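Local coordinates for botulinum neurotoxin type G (Clostridium botulinum, PDB 3MPP), which targets host nerve cells by attaching to their surface through its receptor-binding domain and delivers its zinc protease light chain into the cytosol, at residues 329-334 / 398-403; 374-379 / 402-407. The protein carries 4 engineered substitutions. All coordinates share one frame; numbering follows the deposited sequence. Where two conformers were deposited one is given.

Both interactions lie in the C-terminal, beta-trefoil half of the receptor-binding domain, with their centres about 7 Å apart. Along the chain, residues 329-334 come first, then 374-379, then 398-403 and the overlapping 402-407. Strand 394-400 is paired antiparallel with strand 332-339 in interaction 1 and also with strand 373-382, the strand covered by the turn of interaction 2. Trp-402 and Tyr-403 belong to both. Interaction 1 thus fixes the end of the strand from which the turn springs, and interaction 2 seats that turn against the adjoining strand. Residues 400-403 form the inferred ganglioside-binding motif, whose first residues are bonded to the strands and whose tyrosine side chain packs on one of them.

Interaction 1. Residues 329-334 / 398-403; sequences KEIQTQ and CISQWY
Strands 332-334 and 398-400 pair antiparallel, with Ile-331 and Gln-401 just beyond the paired ends, where strand 394-400 of the trefoil runs out into the inferred ganglioside-binding motif. Thr-333 and Ile-399 form the hydrogen-bonded pair: Thr-333 N reaches Ile-399 O at 2.9 Å, and Ile-399 N returns a bond of 2.9 Å to Thr-333 O. Just past the paired residues, Gln-401 N donates to Ile-331 O at 3.1 Å.

Gln-332 and Ser-400 are a non-hydrogen-bonded pair with side chains on one face of the sheet, where Gln-332 CB lies 3.7 Å from Ser-400 OG. Beyond CG the glutamine chain is extended, and its OE1 accepts from a water at 2.8 Å that also bonds Ser-400 OG, while NE2 is hydrogen-bonded to the backbone O of Lys-381. With OG anti to the backbone N (chi1 -179°), Ser-400 also accepts from Trp-402 N at 3.0 Å, closing an ST turn. Ile-331 adds a loose apolar touch, its CG2 being 4.4 Å from Trp-402 CB.

Ser-400 OG is thus gripped by a main-chain N-H and a water, which restrains its rotation. The turn leading to Trp-402, the inferred ganglioside-binding residue, is tied both to its own strand and, through the water, to Gln-332.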
ATOM      1  N   LYS A 329     -17.422  33.257  -4.118  1.00 48.44           N
ATOM      2  CA  LYS A 329     -17.728  33.559  -2.726  1.00 60.08           C
ATOM      3  C   LYS A 329     -18.535  32.431  -2.061  1.00 50.11           C
ATOM      4  O   LYS A 329     -19.006  32.589  -0.938  1.00 50.18           O
ATOM      5  CB  LYS A 329     -18.511  34.872  -2.621  1.00 73.21           C
ATOM      6  CG  LYS A 329     -20.021  34.677  -2.605  1.00 84.32           C
ATOM      7  CD  LYS A 329     -20.750  35.925  -2.134  1.00 95.40           C
ATOM      8  CE  LYS A 329     -22.030  35.563  -1.389  1.00101.08           C
ATOM      9  NZ  LYS A 329     -22.811  34.496  -2.080  1.00102.76           N
ATOM     10  N   GLU A 330     -18.711  31.311  -2.759  1.00 36.14           N
ATOM     11  CA  GLU A 330     -19.447  30.172  -2.201  1.00 35.21           C
ATOM     12  C   GLU A 330     -18.550  29.316  -1.315  1.00 38.84           C
ATOM     13  O   GLU A 330     -17.328  29.337  -1.465  1.00 34.44           O
ATOM     14  CB  GLU A 330     -20.034  29.298  -3.314  1.00 30.87           C
ATOM     15  CG  GLU A 330     -20.932  30.053  -4.278  1.00 36.56           C
ATOM     16  CD  GLU A 330     -21.995  30.858  -3.553  1.00 55.44           C
ATOM     17  OE1 GLU A 330     -22.672  30.292  -2.666  1.00 55.24           O
ATOM     18  OE2 GLU A 330     -22.153  32.059  -3.868  1.00 68.69           O
ATOM     19  N   ILE A 331     -19.173  28.564  -0.406  1.00 33.14           N
ATOM     20  CA  ILE A 331     -18.484  27.603   0.441  1.00 36.48           C
ATOM     21  C   ILE A 331     -17.768  26.556  -0.413  1.00 34.76           C
ATOM     22  O   ILE A 331     -16.592  26.238  -0.184  1.00 31.66           O
ATOM     23  CB  ILE A 331     -19.493  26.882   1.390  1.00 34.81           C
ATOM     24  CG1 ILE A 331     -20.045  27.854   2.432  1.00 45.72           C
ATOM     25  CG2 ILE A 331     -18.851  25.711   2.082  1.00 29.11           C
ATOM     26  CD1 ILE A 331     -21.268  27.336   3.139  1.00 47.83           C
ATOM     27  N   GLN A 332     -18.484  26.013  -1.391  1.00 28.12           N
ATOM     28  CA  GLN A 332     -17.918  24.984  -2.265  1.00 30.27           C
ATOM     29  C   GLN A 332     -18.074  25.396  -3.725  1.00 32.29           C
ATOM     30  O   GLN A 332     -19.056  26.049  -4.107  1.00 25.23           O
ATOM     31  CB  GLN A 332     -18.608  23.631  -2.027  1.00 29.25           C
ATOM     32  CG  GLN A 332     -20.133  23.694  -2.210  1.00 30.65           C
ATOM     33  CD  GLN A 332     -20.786  22.325  -2.124  1.00 35.06           C
ATOM     34  OE1 GLN A 332     -20.198  21.372  -1.611  1.00 34.37           O
ATOM     35  NE2 GLN A 332     -22.008  22.222  -2.623  1.00 29.59           N
ATOM     36  N   THR A 333     -17.102  25.035  -4.549  1.00 22.86           N
ATOM     37  CA  THR A 333     -17.200  25.327  -5.973  0.62 26.15           C
ATOM     38  C   THR A 333     -16.709  24.138  -6.774  1.00 28.40           C
ATOM     39  O   THR A 333     -15.780  23.432  -6.359  1.00 26.59           O
ATOM     40  CB  THR A 333     -16.395  26.590  -6.363  0.62 28.79           C
ATOM     41  OG1 THR A 333     -16.772  27.680  -5.515  0.62 32.24           O
ATOM     42  CG2 THR A 333     -16.641  26.968  -7.813  0.62 28.84           C
ATOM     43  N   GLN A 334     -17.351  23.910  -7.912  1.00 24.24           N
ATOM     44  CA  GLN A 334     -16.958  22.833  -8.811  1.00 22.96           C
ATOM     45  C   GLN A 334     -15.595  23.156  -9.389  1.00 22.40           C
ATOM     46  O   GLN A 334     -15.324  24.309  -9.734  1.00 23.52           O
ATOM     47  CB  GLN A 334     -18.004  22.680  -9.921  1.00 21.17           C
ATOM     48  CG  GLN A 334     -19.277  22.004  -9.427  1.00 28.09           C
ATOM     49  CD  GLN A 334     -20.543  22.656  -9.960  1.00 38.29           C
ATOM     50  OE1 GLN A 334     -20.660  23.873  -9.991  1.00 35.97           O
ATOM     51  NE2 GLN A 334     -21.497  21.838 -10.369  1.00 35.30           N
ATOM     52  N   CYS A 398     -14.915  18.883  -6.480  1.00 20.64           N
ATOM     53  CA  CYS A 398     -15.012  20.285  -6.102  1.00 20.28           C
ATOM     54  C   CYS A 398     -13.885  20.669  -5.157  1.00 23.54           C
ATOM     55  O   CYS A 398     -13.106  19.821  -4.730  1.00 25.03           O
ATOM     56  CB  CYS A 398     -16.360  20.558  -5.403  1.00 24.51           C
ATOM     57  SG  CYS A 398     -16.460  19.835  -3.746  1.00 27.22           S
ATOM     58  N   ILE A 399     -13.805  21.958  -4.848  1.00 20.48           N
ATOM     59  CA  ILE A 399     -12.979  22.439  -3.745  1.00 20.74           C
ATOM     60  C   ILE A 399     -13.926  23.074  -2.731  1.00 27.48           C
ATOM     61  O   ILE A 399     -14.875  23.764  -3.128  1.00 22.67           O
ATOM     62  CB  ILE A 399     -11.890  23.434  -4.235  1.00 20.79           C
ATOM     63  CG1 ILE A 399     -10.983  23.869  -3.072  1.00 26.87           C
ATOM     64  CG2 ILE A 399     -12.512  24.639  -4.931  1.00 25.54           C
ATOM     65  CD1 ILE A 399      -9.669  24.541  -3.516  1.00 19.81           C
ATOM     66  N   SER A 400     -13.709  22.816  -1.435  1.00 21.13           N
ATOM     67  CA  SER A 400     -14.615  23.334  -0.409  1.00 21.72           C
ATOM     68  C   SER A 400     -13.912  23.768   0.881  1.00 25.85           C
ATOM     69  O   SER A 400     -12.993  23.101   1.352  1.00 22.68           O
ATOM     70  CB  SER A 400     -15.686  22.289  -0.089  1.00 17.98           C
ATOM     71  OG  SER A 400     -16.580  22.773   0.886  1.00 26.00           O
ATOM     72  N   GLN A 401     -14.339  24.903   1.429  1.00 21.86           N
ATOM     73  CA  GLN A 401     -13.907  25.350   2.746  1.00 26.38           C
ATOM     74  C   GLN A 401     -14.480  24.480   3.874  1.00 22.38           C
ATOM     75  O   GLN A 401     -14.031  24.569   5.010  1.00 25.11           O
ATOM     76  CB  GLN A 401     -14.365  26.796   2.986  1.00 31.77           C
ATOM     77  CG  GLN A 401     -14.061  27.754   1.861  1.00 40.99           C
ATOM     78  CD  GLN A 401     -12.676  28.361   1.955  1.00 48.56           C
ATOM     79  OE1 GLN A 401     -12.490  29.548   1.682  1.00 52.84           O
ATOM     80  NE2 GLN A 401     -11.695  27.552   2.338  1.00 47.62           N
ATOM     81  N   TRP A 402     -15.493  23.670   3.565  1.00 19.71           N
ATOM     82  CA  TRP A 402     -16.115  22.793   4.564  1.00 20.12           C
ATOM     83  C   TRP A 402     -15.086  21.852   5.188  1.00 24.07           C
ATOM     84  O   TRP A 402     -15.145  21.542   6.383  1.00 23.10           O
ATOM     85  CB  TRP A 402     -17.246  21.994   3.910  1.00 22.26           C
ATOM     86  CG  TRP A 402     -17.653  20.720   4.615  1.00 25.17           C
ATOM     87  CD1 TRP A 402     -17.419  19.446   4.191  1.00 28.68           C
ATOM     88  CD2 TRP A 402     -18.379  20.601   5.853  1.00 22.99           C
ATOM     89  NE1 TRP A 402     -17.944  18.543   5.082  1.00 22.87           N
ATOM     90  CE2 TRP A 402     -18.539  19.227   6.111  1.00 26.38           C
ATOM     91  CE3 TRP A 402     -18.912  21.523   6.760  1.00 22.25           C
ATOM     92  CZ2 TRP A 402     -19.207  18.749   7.242  1.00 30.48           C
ATOM     93  CZ3 TRP A 402     -19.571  21.041   7.891  1.00 22.15           C
ATOM     94  CH2 TRP A 402     -19.719  19.676   8.113  1.00 25.77           C
ATOM     95  N   TYR A 403     -14.135  21.419   4.372  1.00 23.90           N
ATOM     96  CA  TYR A 403     -13.123  20.453   4.807  1.00 28.17           C
ATOM     97  C   TYR A 403     -12.066  21.044   5.744  1.00 28.09           C
ATOM     98  O   TYR A 403     -11.321  20.304   6.383  1.00 27.00           O
ATOM     99  CB  TYR A 403     -12.451  19.816   3.599  1.00 22.77           C
ATOM    100  CG  TYR A 403     -13.392  19.006   2.720  1.00 24.18           C
ATOM    101  CD1 TYR A 403     -14.054  17.873   3.211  1.00 19.75           C
ATOM    102  CD2 TYR A 403     -13.596  19.363   1.389  1.00 20.91           C
ATOM    103  CE1 TYR A 403     -14.895  17.130   2.387  1.00 22.86           C
ATOM    104  CE2 TYR A 403     -14.433  18.640   0.572  1.00 20.38           C
ATOM    105  CZ  TYR A 403     -15.068  17.521   1.063  1.00 21.33           C
ATOM    106  OH  TYR A 403     -15.883  16.818   0.216  1.00 26.97           O
TER
HETATM  107  O   HOH W   1     -18.884  21.083   0.817  1.00 31.66           O

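Interaction 2. Residues 374-379 / 402-407; sequences FGLFGI and WYLRRI
Tyr-403 lays its side chain along strand 373-382 from Leu-376 to Ile-379, in a buried contact between that strand and the 3-10 turn that follows strand 394-400. With CG anti to the carbonyl carbon (chi1 -63°), the ring is directed at the strand, and its far end meets Gly-378 and Ile-379. Packing is tight at Gly-378, whose CA comes within 3.5 Å of Tyr-403 CE2; the glycine has no side chain to hold the ring off. Leu-376 O approaches the ring at its edge, near the ring plane, 3.6 Å from Tyr-403 CD2. At the phenol end, Ile-379 N donates to Tyr-403 OH at 3.1 Å, through a bent bond (147° at the hydrogen). A water that donates to Ile-379 O lies in the ring plane beside the same hydroxyl, though its very short spacing makes that second link doubtful. Leu-376 CB rests 3.9 Å from Tyr-403 CB, while Leu-376 CG meets Leu-404 CD2 at 3.6 Å, the two leucines crossing at about a right angle. Within the turn, Trp-402 CD1 lies over one face of the Tyr-403 ring, offset toward the ring's rim.

The looser side begins at Leu-404, which is partly exposed and only skirts Gly-375 CA with its CD1 at 4.1 Å. Beyond it the exposed residues Arg-405 to Ile-407 do not touch the strand.

Strand 373-382 bonds to strand 394-400 through Leu-376 with Ser-400 and Gly-378 with Cys-398. Phe-377 points away from the turn, packing on Ile-365 of the adjoining strand 364-368 and Val-324 of strand 320-325. Cys-418 touches Tyr-403, and Arg-415, just past helix 411-414, bonds Arg-405 O, so the turn lies between the sheet and the segment following that helix.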
ATOM      1  N   PHE A 374      -8.613  28.566  -0.421  1.00 31.97           N
ATOM      2  CA  PHE A 374      -9.811  28.227  -1.189  1.00 36.04           C
ATOM      3  C   PHE A 374     -10.482  26.934  -0.715  1.00 35.24           C
ATOM      4  O   PHE A 374     -11.622  26.655  -1.074  1.00 35.61           O
ATOM      5  CB  PHE A 374      -9.512  28.200  -2.696  1.00 33.42           C
ATOM      6  CG  PHE A 374      -9.028  29.518  -3.227  1.00 43.12           C
ATOM      7  CD1 PHE A 374      -9.886  30.603  -3.309  1.00 40.35           C
ATOM      8  CD2 PHE A 374      -7.712  29.683  -3.617  1.00 38.96           C
ATOM      9  CE1 PHE A 374      -9.441  31.823  -3.774  1.00 36.84           C
ATOM     10  CE2 PHE A 374      -7.262  30.905  -4.089  1.00 47.67           C
ATOM     11  CZ  PHE A 374      -8.130  31.976  -4.167  1.00 42.55           C
ATOM     12  N   GLY A 375      -9.769  26.158   0.097  1.00 26.38           N
ATOM     13  CA  GLY A 375     -10.299  24.916   0.630  1.00 27.04           C
ATOM     14  C   GLY A 375      -9.531  23.684   0.178  1.00 24.22           C
ATOM     15  O   GLY A 375      -8.444  23.804  -0.383  1.00 22.18           O
ATOM     16  N   LEU A 376     -10.097  22.509   0.447  1.00 22.93           N
ATOM     17  CA  LEU A 376      -9.515  21.239   0.020  1.00 21.05           C
ATOM     18  C   LEU A 376     -10.367  20.641  -1.102  1.00 22.91           C
ATOM     19  O   LEU A 376     -11.582  20.898  -1.173  1.00 22.68           O
ATOM     20  CB  LEU A 376      -9.452  20.262   1.213  1.00 20.01           C
ATOM     21  CG  LEU A 376      -8.596  20.696   2.413  1.00 22.62           C
ATOM     22  CD1 LEU A 376      -8.567  19.577   3.521  1.00 15.24           C
ATOM     23  CD2 LEU A 376      -7.202  21.028   1.928  1.00 25.68           C
ATOM     24  N   PHE A 377      -9.738  19.869  -1.990  1.00 19.70           N
ATOM     25  CA  PHE A 377     -10.477  19.100  -2.993  1.00 21.47           C
ATOM     26  C   PHE A 377     -11.321  18.034  -2.307  1.00 21.38           C
ATOM     27  O   PHE A 377     -10.887  17.392  -1.338  1.00 18.20           O
ATOM     28  CB  PHE A 377      -9.529  18.377  -3.963  1.00 17.60           C
ATOM     29  CG  PHE A 377      -8.898  19.263  -5.002  1.00 17.36           C
ATOM     30  CD1 PHE A 377      -8.762  20.639  -4.802  1.00 16.63           C
ATOM     31  CD2 PHE A 377      -8.383  18.703  -6.167  1.00 23.29           C
ATOM     32  CE1 PHE A 377      -8.178  21.444  -5.774  1.00 23.87           C
ATOM     33  CE2 PHE A 377      -7.788  19.505  -7.137  1.00 19.83           C
ATOM     34  CZ  PHE A 377      -7.687  20.870  -6.946  1.00 22.79           C
ATOM     35  N   GLY A 378     -12.511  17.808  -2.846  1.00 18.20           N
ATOM     36  CA  GLY A 378     -13.427  16.824  -2.305  1.00 17.73           C
ATOM     37  C   GLY A 378     -14.507  16.525  -3.321  1.00 17.48           C
ATOM     38  O   GLY A 378     -14.320  16.719  -4.539  1.00 18.90           O
ATOM     39  N   ILE A 379     -15.635  16.054  -2.822  1.00 21.89           N
ATOM     40  CA  ILE A 379     -16.791  15.756  -3.655  1.00 23.17           C
ATOM     41  C   ILE A 379     -17.988  16.400  -2.973  1.00 29.62           C
ATOM     42  O   ILE A 379     -18.215  16.195  -1.765  1.00 25.62           O
ATOM     43  CB  ILE A 379     -16.998  14.241  -3.810  1.00 19.63           C
ATOM     44  CG1 ILE A 379     -15.766  13.599  -4.452  1.00 23.81           C
ATOM     45  CG2 ILE A 379     -18.235  13.932  -4.676  1.00 23.98           C
ATOM     46  CD1 ILE A 379     -15.839  12.068  -4.550  1.00 22.93           C
ATOM     47  N   TRP A 402     -15.493  23.670   3.565  1.00 19.71           N
ATOM     48  CA  TRP A 402     -16.115  22.793   4.564  1.00 20.12           C
ATOM     49  C   TRP A 402     -15.086  21.852   5.188  1.00 24.07           C
ATOM     50  O   TRP A 402     -15.145  21.542   6.383  1.00 23.10           O
ATOM     51  CB  TRP A 402     -17.246  21.994   3.910  1.00 22.26           C
ATOM     52  CG  TRP A 402     -17.653  20.720   4.615  1.00 25.17           C
ATOM     53  CD1 TRP A 402     -17.419  19.446   4.191  1.00 28.68           C
ATOM     54  CD2 TRP A 402     -18.379  20.601   5.853  1.00 22.99           C
ATOM     55  NE1 TRP A 402     -17.944  18.543   5.082  1.00 22.87           N
ATOM     56  CE2 TRP A 402     -18.539  19.227   6.111  1.00 26.38           C
ATOM     57  CE3 TRP A 402     -18.912  21.523   6.760  1.00 22.25           C
ATOM     58  CZ2 TRP A 402     -19.207  18.749   7.242  1.00 30.48           C
ATOM     59  CZ3 TRP A 402     -19.571  21.041   7.891  1.00 22.15           C
ATOM     60  CH2 TRP A 402     -19.719  19.676   8.113  1.00 25.77           C
ATOM     61  N   TYR A 403     -14.135  21.419   4.372  1.00 23.90           N
ATOM     62  CA  TYR A 403     -13.123  20.453   4.807  1.00 28.17           C
ATOM     63  C   TYR A 403     -12.066  21.044   5.744  1.00 28.09           C
ATOM     64  O   TYR A 403     -11.321  20.304   6.383  1.00 27.00           O
ATOM     65  CB  TYR A 403     -12.451  19.816   3.599  1.00 22.77           C
ATOM     66  CG  TYR A 403     -13.392  19.006   2.720  1.00 24.18           C
ATOM     67  CD1 TYR A 403     -14.054  17.873   3.211  1.00 19.75           C
ATOM     68  CD2 TYR A 403     -13.596  19.363   1.389  1.00 20.91           C
ATOM     69  CE1 TYR A 403     -14.895  17.130   2.387  1.00 22.86           C
ATOM     70  CE2 TYR A 403     -14.433  18.640   0.572  1.00 20.38           C
ATOM     71  CZ  TYR A 403     -15.068  17.521   1.063  1.00 21.33           C
ATOM     72  OH  TYR A 403     -15.883  16.818   0.216  1.00 26.97           O
ATOM     73  N   LEU A 404     -12.009  22.370   5.832  1.00 26.37           N
ATOM     74  CA  LEU A 404     -11.066  23.033   6.729  1.00 27.66           C
ATOM     75  C   LEU A 404     -11.706  23.419   8.058  1.00 28.54           C
ATOM     76  O   LEU A 404     -11.018  23.882   8.968  1.00 32.55           O
ATOM     77  CB  LEU A 404     -10.466  24.283   6.066  1.00 28.36           C
ATOM     78  CG  LEU A 404      -9.576  23.978   4.854  1.00 34.28           C
ATOM     79  CD1 LEU A 404      -8.860  25.213   4.431  1.00 35.45           C
ATOM     80  CD2 LEU A 404      -8.574  22.898   5.214  1.00 37.72           C
ATOM     81  N   ARG A 405     -13.024  23.263   8.162  1.00 26.83           N
ATOM     82  CA  ARG A 405     -13.720  23.600   9.406  1.00 33.48           C
ATOM     83  C   ARG A 405     -13.322  22.692  10.567  1.00 32.71           C
ATOM     84  O   ARG A 405     -13.283  21.466  10.438  1.00 36.11           O
ATOM     85  CB  ARG A 405     -15.239  23.597   9.206  1.00 28.46           C
ATOM     86  CG  ARG A 405     -15.677  24.689   8.227  1.00 40.78           C
ATOM     87  CD  ARG A 405     -17.177  24.873   8.195  1.00 37.46           C
ATOM     88  NE  ARG A 405     -17.744  25.247   9.490  1.00 35.75           N
ATOM     89  CZ  ARG A 405     -19.036  25.501   9.667  1.00 33.15           C
ATOM     90  NH1 ARG A 405     -19.853  25.428   8.621  1.00 30.17           N
ATOM     91  NH2 ARG A 405     -19.511  25.825  10.867  1.00 27.53           N
ATOM     92  N   ARG A 406     -13.017  23.316  11.696  1.00 26.81           N
ATOM     93  CA  ARG A 406     -12.636  22.603  12.901  1.00 28.23           C
ATOM     94  C   ARG A 406     -13.912  22.335  13.679  1.00 25.27           C
ATOM     95  O   ARG A 406     -14.134  22.906  14.740  1.00 28.11           O
ATOM     96  CB  ARG A 406     -11.667  23.446  13.739  1.00 33.59           C
ATOM     97  CG  ARG A 406     -10.425  23.931  12.986  1.00 42.47           C
ATOM     98  CD  ARG A 406      -9.975  22.972  11.889  1.00 48.95           C
ATOM     99  NE  ARG A 406      -9.835  21.594  12.348  1.00 62.33           N
ATOM    100  CZ  ARG A 406      -9.742  20.542  11.538  1.00 66.95           C
ATOM    101  NH1 ARG A 406      -9.772  20.702  10.220  1.00 70.62           N
ATOM    102  NH2 ARG A 406      -9.625  19.325  12.044  1.00 61.40           N
ATOM    103  N   ILE A 407     -14.754  21.474  13.112  1.00 25.72           N
ATOM    104  CA  ILE A 407     -16.063  21.165  13.669  1.00 28.74           C
ATOM    105  C   ILE A 407     -15.955  20.553  15.067  1.00 24.83           C
ATOM    106  O   ILE A 407     -16.741  20.865  15.959  1.00 27.31           O
ATOM    107  CB  ILE A 407     -16.823  20.215  12.716  1.00 36.54           C
ATOM    108  CG1 ILE A 407     -16.948  20.873  11.333  1.00 44.33           C
ATOM    109  CG2 ILE A 407     -18.186  19.862  13.272  1.00 37.44           C
ATOM    110  CD1 ILE A 407     -17.111  19.891  10.206  1.00 56.24           C
TER
HETATM  111  O   HOH W   2     -17.299  14.728   0.523  1.00 23.92           O